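Local coordinates for A-type flavoprotein (Giardia intestinalis, PDB 2Q9U) that scavenges O2 as a flavodiiron protein, probably passing electrons from bound flavin mononucleotide to a mu-oxo-diiron centre, at residues 46-52 with 137-143; 82-86 with 106-112; 258-264 with 287-293; 272-276 with 387-391. One frame throughout, in Å; residues are numbered along the deposited sequence.

Contact 1 of 4, residues 46-52 with 137-143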
loop_
_atom_site.group_PDB
_atom_site.type_symbol
_atom_site.label_atom_id
_atom_site.label_comp_id
_atom_site.label_asym_id
_atom_site.label_seq_id
_atom_site.Cartn_x
_atom_site.Cartn_y
_atom_site.Cartn_z
ATOM N N ILE A 46 -39.635 3.980 -7.620
ATOM C CA ILE A 46 -40.982 3.633 -7.172
ATOM C C ILE A 46 -41.936 3.672 -8.369
ATOM O O ILE A 46 -42.153 4.731 -8.982
ATOM C CB ILE A 46 -41.496 4.562 -6.059
ATOM C CG1 ILE A 46 -40.488 4.600 -4.904
ATOM C CG2 ILE A 46 -42.902 4.066 -5.555
ATOM C CD1 ILE A 46 -40.714 5.752 -3.930
ATOM N N ASP A 47 -42.506 2.513 -8.684
ATOM C CA ASP A 47 -43.430 2.382 -9.806
ATOM C C ASP A 47 -44.803 2.834 -9.317
ATOM O O ASP A 47 -45.547 2.039 -8.741
ATOM C CB ASP A 47 -43.478 0.909 -10.253
ATOM C CG ASP A 47 -44.466 0.660 -11.383
ATOM O OD1 ASP A 47 -45.036 1.636 -11.924
ATOM O OD2 ASP A 47 -44.671 -0.529 -11.723
ATOM N N ASP A 48 -45.146 4.099 -9.542
ATOM C CA ASP A 48 -46.462 4.588 -9.147
ATOM C C ASP A 48 -47.009 5.514 -10.249
ATOM O O ASP A 48 -46.392 5.659 -11.315
ATOM C CB ASP A 48 -46.408 5.291 -7.777
ATOM C CG ASP A 48 -47.687 5.095 -6.958
ATOM O OD1 ASP A 48 -48.796 4.958 -7.551
ATOM O OD2 ASP A 48 -47.585 5.074 -5.714
ATOM N N GLU A 49 -48.163 6.128 -9.993
ATOM C CA GLU A 49 -48.792 7.007 -10.983
ATOM C C GLU A 49 -47.871 8.175 -11.344
ATOM O O GLU A 49 -47.830 8.621 -12.500
ATOM C CB GLU A 49 -50.153 7.504 -10.459
ATOM C CG GLU A 49 -51.181 6.361 -10.347
ATOM C CD GLU A 49 -52.434 6.759 -9.565
ATOM O OE1 GLU A 49 -52.747 7.974 -9.502
ATOM O OE2 GLU A 49 -53.097 5.853 -9.006
ATOM N N CYS A 50 -47.112 8.646 -10.353
ATOM C CA CYS A 50 -46.040 9.622 -10.569
ATOM C C CYS A 50 -44.718 8.889 -10.342
ATOM O O CYS A 50 -44.301 8.745 -9.186
ATOM C CB CYS A 50 -46.150 10.734 -9.534
ATOM S SG CYS A 50 -47.683 11.691 -9.596
ATOM N N PRO A 51 -44.092 8.377 -11.418
ATOM C CA PRO A 51 -42.904 7.539 -11.240
ATOM C C PRO A 51 -41.798 8.332 -10.538
ATOM O O PRO A 51 -41.514 9.480 -10.928
ATOM C CB PRO A 51 -42.514 7.172 -12.684
ATOM C CG PRO A 51 -43.829 7.257 -13.464
ATOM C CD PRO A 51 -44.445 8.518 -12.846
ATOM N N THR A 52 -41.204 7.732 -9.496
ATOM C CA THR A 52 -40.370 8.490 -8.570
ATOM C C THR A 52 -39.031 7.799 -8.343
ATOM O O THR A 52 -38.991 6.582 -8.167
ATOM C CB THR A 52 -41.106 8.698 -7.244
ATOM O OG1 THR A 52 -42.242 9.554 -7.473
ATOM C CG2 THR A 52 -40.214 9.330 -6.177
ATOM N N LYS A 137 -48.070 13.357 -2.770
ATOM C CA LYS A 137 -48.834 12.267 -3.347
ATOM C C LYS A 137 -48.195 11.771 -4.648
ATOM O O LYS A 137 -47.943 12.557 -5.567
ATOM C CB LYS A 137 -50.309 12.689 -3.558
ATOM C CG LYS A 137 -51.179 11.503 -3.949
ATOM C CD LYS A 137 -52.662 11.811 -3.743
ATOM C CE LYS A 137 -53.376 10.596 -3.128
ATOM N NZ LYS A 137 -53.220 10.523 -1.626
ATOM N N ILE A 138 -47.926 10.467 -4.741
ATOM C CA ILE A 138 -47.291 9.933 -5.953
ATOM C C ILE A 138 -48.161 8.899 -6.645
ATOM O O ILE A 138 -47.744 8.295 -7.623
ATOM C CB ILE A 138 -45.823 9.414 -5.731
ATOM C CG1 ILE A 138 -45.818 8.191 -4.808
ATOM C CG2 ILE A 138 -44.906 10.553 -5.239
ATOM C CD1 ILE A 138 -44.461 7.401 -4.736
ATOM N N GLY A 139 -49.386 8.735 -6.136
ATOM C CA GLY A 139 -50.394 7.834 -6.719
ATOM C C GLY A 139 -51.080 7.043 -5.634
ATOM O O GLY A 139 -51.766 7.610 -4.784
ATOM N N LYS A 140 -50.887 5.724 -5.656
ATOM C CA LYS A 140 -51.296 4.854 -4.556
ATOM C C LYS A 140 -50.535 5.206 -3.282
ATOM O O LYS A 140 -51.065 5.069 -2.173
ATOM C CB LYS A 140 -51.080 3.373 -4.925
ATOM C CG LYS A 140 -51.843 2.978 -6.163
ATOM C CD LYS A 140 -52.490 1.601 -6.029
ATOM C CE LYS A 140 -53.912 1.627 -6.609
ATOM N NZ LYS A 140 -54.805 2.561 -5.833
ATOM N N ARG A 141 -49.301 5.679 -3.441
ATOM C CA ARG A 141 -48.441 5.977 -2.298
ATOM C C ARG A 141 -48.382 7.477 -2.012
ATOM O O ARG A 141 -48.660 8.308 -2.879
ATOM C CB ARG A 141 -47.017 5.409 -2.508
ATOM C CG ARG A 141 -46.964 3.885 -2.678
ATOM C CD ARG A 141 -45.541 3.414 -3.016
ATOM N NE ARG A 141 -45.445 2.006 -3.424
ATOM C CZ ARG A 141 -45.733 1.559 -4.650
ATOM N NH1 ARG A 141 -46.220 2.385 -5.573
ATOM N NH2 ARG A 141 -45.574 0.268 -4.949
ATOM N N THR A 142 -48.053 7.814 -0.778
ATOM C CA THR A 142 -47.631 9.162 -0.430
ATOM C C THR A 142 -46.236 9.098 0.202
ATOM O O THR A 142 -45.798 8.029 0.664
ATOM C CB THR A 142 -48.591 9.841 0.543
ATOM O OG1 THR A 142 -48.602 9.145 1.801
ATOM C CG2 THR A 142 -50.019 9.887 -0.039
ATOM N N LEU A 143 -45.547 10.228 0.194
ATOM C CA LEU A 143 -44.216 10.343 0.798
ATOM C C LEU A 143 -44.162 11.494 1.782
ATOM O O LEU A 143 -44.683 12.596 1.501
ATOM C CB LEU A 143 -43.159 10.563 -0.286
ATOM C CG LEU A 143 -42.985 9.476 -1.351
ATOM C CD1 LEU A 143 -41.933 9.920 -2.341
ATOM C CD2 LEU A 143 -42.611 8.144 -0.701
HETATM O O HOH W 1 -46.537 -0.225 -7.493
#
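The carboxylate of D48 reaches across to the turn 138-141 and is met there by two backbone N-H groups and one guanidinium nitrogen. Its two oxygens divide the work. D48 OD1 accepts from K140 N at 2.9 Å, and D48 OD2 accepts from R141 N at 2.9 Å. Both donors arrive on the syn side, some 20° out of the carboxylate plane. OD1 takes a further bond, from the backbone N of E49, on its anti side but from the same face of the plane as K140 N.

R141 turns its guanidinium nearly perpendicular to this carboxylate, the planes 87° apart. D48 OD2 nevertheless meets the guanidinium at its edge, near its plane, 3.0 Å from R141 NH1, in a salt bridge whose hydrogen bond is weak. The same NH1 leans toward D47 O, which it approaches from above the carbonyl plane, and water 1 joins D47 O to R141 NH2. I46 CG2 packs over one guanidinium face.

Deeper in, I138 crosses I46 at about a right angle, its CD1 3.8 Å from I46 CG2. Placing CG1 between the backbone N and the carbonyl carbon (chi1 66°) leaves I138 CG2 directed at T52 OG1, 3.6 Å away. Beside it, C50 N donates to I138 O at 2.8 Å, coming from above the carbonyl plane.

The main partner of R141 lies elsewhere, in a salt bridge from NE to D164. With three N-H bonds and an arginine around it, the D48 carboxylate is probably stabilised as the anion, pinning the hairpin turn after strand 39-46 to the turn before strand 142-147.

Contact 2 of 4, residues 82-86 with 106-112. With FEO (mu-oxo-diiron), chain G.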
loop_
_atom_site.group_PDB
_atom_site.type_symbol
_atom_site.label_atom_id
_atom_site.label_comp_id
_atom_site.label_asym_id
_atom_site.label_seq_id
_atom_site.Cartn_x
_atom_site.Cartn_y
_atom_site.Cartn_z
ATOM N N VAL A 82 -36.431 12.519 -5.671
ATOM C CA VAL A 82 -36.323 12.911 -4.290
ATOM C C VAL A 82 -34.863 12.814 -3.853
ATOM O O VAL A 82 -34.245 11.747 -3.950
ATOM C CB VAL A 82 -37.174 12.003 -3.381
ATOM C CG1 VAL A 82 -36.915 12.300 -1.910
ATOM C CG2 VAL A 82 -38.691 12.086 -3.733
ATOM N N MET A 83 -34.352 13.915 -3.308
ATOM C CA MET A 83 -32.965 14.010 -2.839
ATOM C C MET A 83 -32.909 14.201 -1.330
ATOM O O MET A 83 -33.414 15.178 -0.810
ATOM C CB MET A 83 -32.237 15.168 -3.570
ATOM C CG MET A 83 -32.064 14.948 -5.089
ATOM S SD MET A 83 -31.170 13.449 -5.563
ATOM C CE MET A 83 -29.511 13.820 -4.988
ATOM N N ASN A 84 -32.310 13.232 -0.625
ATOM C CA ASN A 84 -32.303 13.222 0.830
ATOM C C ASN A 84 -31.107 13.969 1.380
ATOM O O ASN A 84 -31.073 14.272 2.573
ATOM C CB ASN A 84 -32.221 11.766 1.327
ATOM C CG ASN A 84 -33.521 11.015 1.148
ATOM O OD1 ASN A 84 -33.565 9.948 0.501
ATOM N ND2 ASN A 84 -34.580 11.552 1.712
ATOM N N HIS A 85 -30.100 14.202 0.531
ATOM C CA HIS A 85 -28.735 14.563 1.007
ATOM C C HIS A 85 -27.943 15.057 -0.218
ATOM O O HIS A 85 -28.102 14.517 -1.307
ATOM C CB HIS A 85 -28.138 13.294 1.634
ATOM C CG HIS A 85 -26.776 13.433 2.253
ATOM N ND1 HIS A 85 -26.361 14.529 2.975
ATOM C CD2 HIS A 85 -25.775 12.525 2.348
ATOM C CE1 HIS A 85 -25.131 14.323 3.425
ATOM N NE2 HIS A 85 -24.756 13.107 3.070
ATOM N N ALA A 86 -27.122 16.093 -0.059
ATOM C CA ALA A 86 -26.479 16.713 -1.207
ATOM C C ALA A 86 -25.036 16.230 -1.418
ATOM O O ALA A 86 -24.386 16.626 -2.389
ATOM C CB ALA A 86 -26.502 18.243 -1.061
ATOM N N PHE A 106 -37.473 18.111 -8.873
ATOM C CA PHE A 106 -36.542 17.693 -7.827
ATOM C C PHE A 106 -37.143 18.081 -6.483
ATOM O O PHE A 106 -37.506 19.246 -6.277
ATOM C CB PHE A 106 -35.145 18.297 -8.075
ATOM C CG PHE A 106 -34.429 17.633 -9.197
ATOM C CD1 PHE A 106 -33.657 16.487 -8.967
ATOM C CD2 PHE A 106 -34.588 18.094 -10.506
ATOM C CE1 PHE A 106 -33.023 15.821 -10.028
ATOM C CE2 PHE A 106 -33.976 17.446 -11.566
ATOM C CZ PHE A 106 -33.183 16.299 -11.327
ATOM N N VAL A 107 -37.285 17.089 -5.606
ATOM C CA VAL A 107 -38.016 17.247 -4.355
ATOM C C VAL A 107 -37.030 17.117 -3.209
ATOM O O VAL A 107 -36.366 16.091 -3.072
ATOM C CB VAL A 107 -39.082 16.133 -4.181
ATOM C CG1 VAL A 107 -39.820 16.285 -2.859
ATOM C CG2 VAL A 107 -40.065 16.096 -5.355
ATOM N N CYS A 108 -36.945 18.153 -2.380
ATOM C CA CYS A 108 -36.042 18.141 -1.247
ATOM C C CYS A 108 -36.366 19.301 -0.326
ATOM O O CYS A 108 -37.214 20.140 -0.642
ATOM C CB CYS A 108 -34.588 18.261 -1.752
ATOM S SG CYS A 108 -34.283 19.739 -2.804
ATOM N N THR A 109 -35.682 19.344 0.809
ATOM C CA THR A 109 -35.827 20.433 1.768
ATOM C C THR A 109 -35.064 21.662 1.252
ATOM O O THR A 109 -34.257 21.573 0.325
ATOM C CB THR A 109 -35.248 20.047 3.144
ATOM O OG1 THR A 109 -33.854 19.758 2.997
ATOM C CG2 THR A 109 -35.977 18.831 3.766
ATOM N N LYS A 110 -35.310 22.801 1.878
ATOM C CA LYS A 110 -34.668 24.043 1.473
ATOM C C LYS A 110 -33.142 23.962 1.623
ATOM O O LYS A 110 -32.389 24.353 0.713
ATOM C CB LYS A 110 -35.238 25.221 2.260
ATOM C CG LYS A 110 -34.633 26.576 1.871
ATOM C CD LYS A 110 -34.694 26.848 0.371
ATOM C CE LYS A 110 -35.925 27.633 -0.035
ATOM N NZ LYS A 110 -35.960 27.826 -1.520
ATOM N N LYS A 111 -32.693 23.411 2.746
ATOM C CA LYS A 111 -31.261 23.270 2.981
ATOM C C LYS A 111 -30.617 22.378 1.915
ATOM O O LYS A 111 -29.535 22.687 1.407
ATOM C CB LYS A 111 -30.989 22.772 4.397
ATOM C CG LYS A 111 -29.515 22.745 4.749
ATOM C CD LYS A 111 -28.904 24.162 4.769
ATOM C CE LYS A 111 -29.131 24.827 6.104
ATOM N NZ LYS A 111 -28.400 26.108 6.158
ATOM N N CYS A 112 -31.301 21.291 1.563
ATOM C CA CYS A 112 -30.789 20.389 0.532
ATOM C C CYS A 112 -30.711 21.099 -0.821
ATOM O O CYS A 112 -29.691 21.034 -1.482
ATOM C CB CYS A 112 -31.576 19.077 0.467
ATOM S SG CYS A 112 -30.815 17.852 -0.634
HETATM FE FE1 FEO G . -23.153 8.640 1.778
HETATM FE FE2 FEO G . -23.091 11.597 3.565
HETATM O O FEO G . -23.085 10.485 1.838
HETATM O O HOH W 2 -33.988 16.803 1.381
#
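Only one direct hydrogen bond crosses between 82-86 and 106-112: M83 N donates to V107 O at 3.0 Å, and an N-H...O angle of 170° makes it nearly straight. The same carbonyl receives a CA-H...O contact from V82 CA at 3.4 Å. Both belong to a parallel bridge that pairs V82 with V107, their CA atoms 4.7 Å apart.

Beyond the bridge the backbones diverge, the CA atoms of M83 and C108 standing 5.4 Å apart, and water 2 links them, donating to M83 O and accepting from T109 N. T109 is the N-cap of helix 110-120, its OG1 accepting a weak bond from C112 N.

Apolar contacts fill the remainder. V82 and V107 send their side chains to one face of the sheet, V82 CG2 standing 4.1 Å from V107 CB. M83 CG comes to the edge of the F106 ring, near its plane, at 4.5 Å from CD1. C112, with SG anti to its backbone N (chi1 -172°), extends the sulfur from the first helical turn toward the loop; there SG lies 4.2 Å from M83 CB and also meets A86 CB.

Metal binding uses the far side of that loop. H85 points away from 106-112 and its NE2 binds one iron at 2.3 Å, the oxo bridge lying near the plane of the imidazole; D155 accepts from ND1, so iron and D155 together hold the ring's rotation. E87, D171 and H152 bind iron too. A loop at a strand's C-terminal end that carries metal ligands is typical of the metallo-beta-lactamase fold, here adapted to a diiron site.

Contact 3 of 4, residues 258-264 with 287-293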
loop_
_atom_site.group_PDB
_atom_site.type_symbol
_atom_site.label_atom_id
_atom_site.label_comp_id
_atom_site.label_asym_id
_atom_site.label_seq_id
_atom_site.Cartn_x
_atom_site.Cartn_y
_atom_site.Cartn_z
ATOM N N LYS A 258 -14.140 -4.251 27.056
ATOM C CA LYS A 258 -13.167 -4.289 25.952
ATOM C C LYS A 258 -12.195 -3.134 26.169
ATOM O O LYS A 258 -12.607 -2.006 26.485
ATOM C CB LYS A 258 -13.885 -4.176 24.583
ATOM C CG LYS A 258 -12.915 -4.012 23.341
ATOM C CD LYS A 258 -13.741 -3.873 22.070
ATOM C CE LYS A 258 -12.883 -3.485 20.848
ATOM N NZ LYS A 258 -13.825 -3.534 19.645
ATOM N N VAL A 259 -10.910 -3.452 26.034
ATOM C CA VAL A 259 -9.848 -2.471 26.080
ATOM C C VAL A 259 -9.141 -2.470 24.717
ATOM O O VAL A 259 -8.807 -3.538 24.200
ATOM C CB VAL A 259 -8.835 -2.812 27.189
ATOM C CG1 VAL A 259 -7.673 -1.761 27.205
ATOM C CG2 VAL A 259 -9.539 -2.836 28.542
ATOM N N THR A 260 -8.976 -1.287 24.130
ATOM C CA THR A 260 -8.151 -1.134 22.896
ATOM C C THR A 260 -6.897 -0.295 23.159
ATOM O O THR A 260 -7.005 0.789 23.750
ATOM C CB THR A 260 -8.955 -0.492 21.752
ATOM O OG1 THR A 260 -10.085 -1.321 21.458
ATOM C CG2 THR A 260 -8.079 -0.325 20.446
ATOM N N VAL A 261 -5.726 -0.783 22.706
ATOM C CA VAL A 261 -4.487 -0.011 22.789
ATOM C C VAL A 261 -4.112 0.452 21.370
ATOM O O VAL A 261 -4.105 -0.351 20.440
ATOM C CB VAL A 261 -3.328 -0.813 23.406
ATOM C CG1 VAL A 261 -2.072 0.069 23.497
ATOM C CG2 VAL A 261 -3.730 -1.292 24.802
ATOM N N VAL A 262 -3.904 1.749 21.200
ATOM C CA VAL A 262 -3.558 2.314 19.899
ATOM C C VAL A 262 -2.145 2.887 20.031
ATOM O O VAL A 262 -1.869 3.668 20.951
ATOM C CB VAL A 262 -4.541 3.441 19.480
ATOM C CG1 VAL A 262 -4.135 4.065 18.123
ATOM C CG2 VAL A 262 -5.991 2.890 19.402
ATOM N N LEU A 263 -1.237 2.480 19.151
ATOM C CA LEU A 263 0.131 2.955 19.312
ATOM C C LEU A 263 0.903 2.981 18.019
ATOM O O LEU A 263 0.443 2.497 16.979
ATOM C CB LEU A 263 0.920 2.101 20.340
ATOM C CG LEU A 263 1.415 0.713 19.900
ATOM C CD1 LEU A 263 2.618 0.244 20.722
ATOM C CD2 LEU A 263 0.299 -0.318 19.904
ATOM N N ASP A 264 2.105 3.525 18.106
ATOM C CA ASP A 264 3.086 3.266 17.077
ATOM C C ASP A 264 4.417 3.079 17.821
ATOM O O ASP A 264 4.540 3.432 18.989
ATOM C CB ASP A 264 3.145 4.429 16.076
ATOM C CG ASP A 264 3.706 4.018 14.711
ATOM O OD1 ASP A 264 4.363 2.946 14.616
ATOM O OD2 ASP A 264 3.512 4.788 13.740
ATOM N N GLU A 287 -12.206 -8.331 26.458
ATOM C CA GLU A 287 -11.562 -8.436 25.146
ATOM C C GLU A 287 -10.474 -7.352 25.064
ATOM O O GLU A 287 -10.623 -6.252 25.634
ATOM C CB GLU A 287 -12.560 -8.205 24.000
ATOM C CG GLU A 287 -11.863 -8.453 22.646
ATOM C CD GLU A 287 -12.733 -8.276 21.437
ATOM O OE1 GLU A 287 -13.801 -7.636 21.549
ATOM O OE2 GLU A 287 -12.311 -8.771 20.365
ATOM N N THR A 288 -9.371 -7.669 24.376
ATOM C CA THR A 288 -8.276 -6.719 24.190
ATOM C C THR A 288 -7.894 -6.706 22.707
ATOM O O THR A 288 -7.767 -7.752 22.095
ATOM C CB THR A 288 -7.022 -7.097 25.019
ATOM O OG1 THR A 288 -6.530 -8.377 24.596
ATOM C CG2 THR A 288 -7.344 -7.135 26.520
ATOM N N VAL A 289 -7.746 -5.509 22.152
ATOM C CA VAL A 289 -7.360 -5.300 20.759
ATOM C C VAL A 289 -6.133 -4.379 20.786
ATOM O O VAL A 289 -6.124 -3.363 21.471
ATOM C CB VAL A 289 -8.552 -4.659 19.947
ATOM C CG1 VAL A 289 -8.122 -4.245 18.519
ATOM C CG2 VAL A 289 -9.745 -5.617 19.883
ATOM N N LEU A 290 -5.086 -4.761 20.057
ATOM C CA LEU A 290 -3.936 -3.898 19.870
ATOM C C LEU A 290 -3.914 -3.423 18.431
ATOM O O LEU A 290 -3.961 -4.245 17.506
ATOM C CB LEU A 290 -2.640 -4.671 20.208
ATOM C CG LEU A 290 -1.287 -3.927 20.029
ATOM C CD1 LEU A 290 -0.314 -4.478 21.027
ATOM C CD2 LEU A 290 -0.701 -4.051 18.618
ATOM N N LEU A 291 -3.829 -2.108 18.248
ATOM C CA LEU A 291 -3.794 -1.491 16.929
ATOM C C LEU A 291 -2.510 -0.694 16.804
ATOM O O LEU A 291 -2.365 0.327 17.473
ATOM C CB LEU A 291 -5.001 -0.534 16.742
ATOM C CG LEU A 291 -6.400 -1.137 16.840
ATOM C CD1 LEU A 291 -7.431 -0.043 16.559
ATOM C CD2 LEU A 291 -6.540 -2.282 15.819
ATOM N N GLU A 292 -1.587 -1.147 15.955
ATOM C CA GLU A 292 -0.364 -0.386 15.722
ATOM C C GLU A 292 -0.442 0.315 14.371
ATOM O O GLU A 292 -0.786 -0.317 13.365
ATOM C CB GLU A 292 0.862 -1.299 15.766
ATOM C CG GLU A 292 2.196 -0.542 15.818
ATOM C CD GLU A 292 3.194 -1.238 16.749
ATOM O OE1 GLU A 292 2.758 -1.787 17.797
ATOM O OE2 GLU A 292 4.406 -1.240 16.426
ATOM N N MET A 293 -0.108 1.609 14.347
ATOM C CA MET A 293 -0.472 2.434 13.191
ATOM C C MET A 293 0.236 2.015 11.907
ATOM O O MET A 293 -0.303 2.219 10.828
ATOM C CB MET A 293 -0.316 3.936 13.460
ATOM C CG MET A 293 -1.225 4.456 14.604
ATOM S SD MET A 293 -2.984 4.041 14.391
ATOM C CE MET A 293 -3.529 4.982 12.992
HETATM O O HOH W 3 -14.594 -6.250 19.403
HETATM O O HOH W 4 5.129 0.024 14.106
#
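Six backbone hydrogen bonds run between strand 258-263 and 287-293, beginning with V259 N to E287 O at 2.8 Å and ending with M293 N to L263 O at 2.8 Å. V259, V261 and L263 each use both N and O; opposite them V289 and L291 also use both, E287 gives its O and M293 its N. CA-H...O contacts accompany these bonds, such as T288 CA to V259 O at 3.2 Å. The strand axes run 4.7 Å apart, at 13°.

This parallel pairing closes the beta-alpha-beta unit formed with helix 269-283, part of the five-stranded flavodoxin-like sheet in which 287-292 is an outermost strand of the chain.

Apolar packing differs between the faces. On the face of V262 and L291, V262 CG1 meets M293 SD at 3.9 Å, and helix 298-306 covers that side. On the other, L263 is swung by its first torsion (chi1 76°) across toward the neighbouring strand, bringing CD2 to 3.9 Å from L290 CG.

At one end K258 and E287 extend side by side, K258 NZ and E287 OE1 lying 4.5 Å apart with water 3 bonded to both; NZ has its salt bridge with D307. At the other, the acidic D264 OD1 and E292 OE2 approach to 4.6 Å. E292 OE1 accepts from H271, and D264 OD2 bonds to S325. S180 of the second subunit hydrogen-bonds T288 N.

Contact 4 of 4, residues 272-276 with 387-391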
loop_
_atom_site.group_PDB
_atom_site.type_symbol
_atom_site.label_atom_id
_atom_site.label_comp_id
_atom_site.label_asym_id
_atom_site.label_seq_id
_atom_site.Cartn_x
_atom_site.Cartn_y
_atom_site.Cartn_z
ATOM N N ARG A 272 6.300 -3.969 23.013
ATOM C CA ARG A 272 6.376 -5.045 24.014
ATOM C C ARG A 272 5.674 -4.666 25.333
ATOM O O ARG A 272 4.997 -5.496 25.944
ATOM C CB ARG A 272 7.820 -5.447 24.310
ATOM C CG ARG A 272 7.945 -6.601 25.336
ATOM C CD ARG A 272 7.515 -7.916 24.691
ATOM N NE ARG A 272 7.355 -9.052 25.619
ATOM C CZ ARG A 272 6.329 -9.241 26.456
ATOM N NH1 ARG A 272 5.352 -8.346 26.583
ATOM N NH2 ARG A 272 6.304 -10.335 27.199
ATOM N N MET A 273 5.826 -3.421 25.758
ATOM C CA MET A 273 5.111 -2.971 26.953
ATOM C C MET A 273 3.601 -3.011 26.714
ATOM O O MET A 273 2.818 -3.357 27.624
ATOM C CB MET A 273 5.538 -1.579 27.355
ATOM C CG MET A 273 6.945 -1.517 27.858
ATOM S SD MET A 273 7.015 -2.079 29.558
ATOM C CE MET A 273 6.473 -0.551 30.344
ATOM N N ALA A 274 3.192 -2.650 25.493
ATOM C CA ALA A 274 1.779 -2.724 25.101
ATOM C C ALA A 274 1.246 -4.121 25.258
ATOM O O ALA A 274 0.117 -4.295 25.738
ATOM C CB ALA A 274 1.566 -2.233 23.645
ATOM N N LEU A 275 2.039 -5.128 24.863
ATOM C CA LEU A 275 1.582 -6.517 24.991
ATOM C C LEU A 275 1.375 -6.922 26.461
ATOM O O LEU A 275 0.439 -7.650 26.794
ATOM C CB LEU A 275 2.562 -7.491 24.299
ATOM C CG LEU A 275 2.598 -7.497 22.763
ATOM C CD1 LEU A 275 3.816 -8.303 22.271
ATOM C CD2 LEU A 275 1.282 -8.080 22.190
ATOM N N ALA A 276 2.277 -6.488 27.337
ATOM C CA ALA A 276 2.152 -6.794 28.772
ATOM C C ALA A 276 0.900 -6.127 29.364
ATOM O O ALA A 276 0.158 -6.743 30.140
ATOM C CB ALA A 276 3.425 -6.336 29.552
ATOM N N GLU A 387 10.725 -5.908 35.276
ATOM C CA GLU A 387 10.014 -5.103 36.269
ATOM C C GLU A 387 9.033 -4.143 35.599
ATOM O O GLU A 387 7.907 -3.976 36.086
ATOM C CB GLU A 387 10.994 -4.325 37.155
ATOM N N LEU A 388 9.479 -3.513 34.506
ATOM C CA LEU A 388 8.631 -2.614 33.724
ATOM C C LEU A 388 7.452 -3.339 33.062
ATOM O O LEU A 388 6.343 -2.819 33.072
ATOM C CB LEU A 388 9.443 -1.836 32.690
ATOM C CG LEU A 388 10.074 -0.521 33.149
ATOM C CD1 LEU A 388 11.233 -0.150 32.206
ATOM C CD2 LEU A 388 9.056 0.621 33.231
ATOM N N LEU A 389 7.690 -4.517 32.492
ATOM C CA LEU A 389 6.601 -5.353 31.966
ATOM C C LEU A 389 5.531 -5.687 33.038
ATOM O O LEU A 389 4.327 -5.672 32.763
ATOM C CB LEU A 389 7.160 -6.657 31.379
ATOM C CG LEU A 389 8.110 -6.498 30.180
ATOM C CD1 LEU A 389 8.616 -7.863 29.745
ATOM C CD2 LEU A 389 7.382 -5.806 29.010
ATOM N N GLU A 390 5.987 -6.005 34.244
ATOM C CA GLU A 390 5.091 -6.238 35.374
ATOM C C GLU A 390 4.272 -4.994 35.715
ATOM O O GLU A 390 3.066 -5.084 35.964
ATOM C CB GLU A 390 5.891 -6.704 36.595
ATOM C CG GLU A 390 5.012 -6.957 37.791
ATOM C CD GLU A 390 5.764 -7.527 38.970
ATOM O OE1 GLU A 390 6.779 -6.929 39.372
ATOM O OE2 GLU A 390 5.326 -8.578 39.494
ATOM N N GLN A 391 4.919 -3.827 35.708
ATOM C CA GLN A 391 4.218 -2.578 35.963
ATOM C C GLN A 391 3.168 -2.325 34.860
ATOM O O GLN A 391 2.050 -1.863 35.132
ATOM C CB GLN A 391 5.220 -1.422 36.066
ATOM C CG GLN A 391 4.590 -0.075 36.288
ATOM C CD GLN A 391 5.608 1.039 36.423
ATOM O OE1 GLN A 391 6.800 0.838 36.180
ATOM N NE2 GLN A 391 5.145 2.223 36.822
#
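L389 places its CD2 methyl among R272, M273 and A276, making it the residue of 387-391 with most contact to helix 269-283. CD2 lies 3.8 Å from R272 CG, 3.8 Å from M273 SD and 4.0 Å from A276 CB. Its sister methyl CD1 stands over the centre of the R272 guanidinium, 4.2 Å above the plane. R272 bends at its second torsion (chi2 73°), which folds the guanidinium forward along its own helix toward A276 and turns one face to the leucine.

M273 reaches toward the partner helix through bends at chi2 and chi3, crossing L388 at a slant: SD is 4.0 Å from L388 CB, and CE is 3.6 Å from L388 O. The small A276 allows close approach, with CB 3.4 Å from L389 O.

The two segments cross at 48°, their axes 8.7 Å apart at closest, and no hydrogen bond joins them. They belong to helices 269-283 and 386-409 of the flavodoxin-like alpha/beta fold, the first starting at the FMN-binding T269 and T270.

Farther out, F380 of strand 378-381 touches both M273 and L388, while Y384 packs on R272, M273 and L389. Y7 of the second subunit touches R272 and L389.

The four contacts fall into two pairs. Contacts 1 and 2, centres 17 Å apart, share the beta-lactamase-like domain and touch through T52 and L143 on V82; the sequence of contact 2 lies between the two segments of contact 1. Contacts 3 and 4, centres 14 Å apart, share the flavodoxin-like domain; their segments alternate along the chain, helix 269-283 lays A274 and L275 on L290, and both touch the second subunit. The first domain supplies the diiron ligands, the second the FMN pocket. Contacts 2 and 3 lie 41 Å apart between centres, yet the H85 side chain is about 7 Å from a bound FMN, probably that of another subunit, consistent with the head-to-tail dimer of flavodiiron proteins.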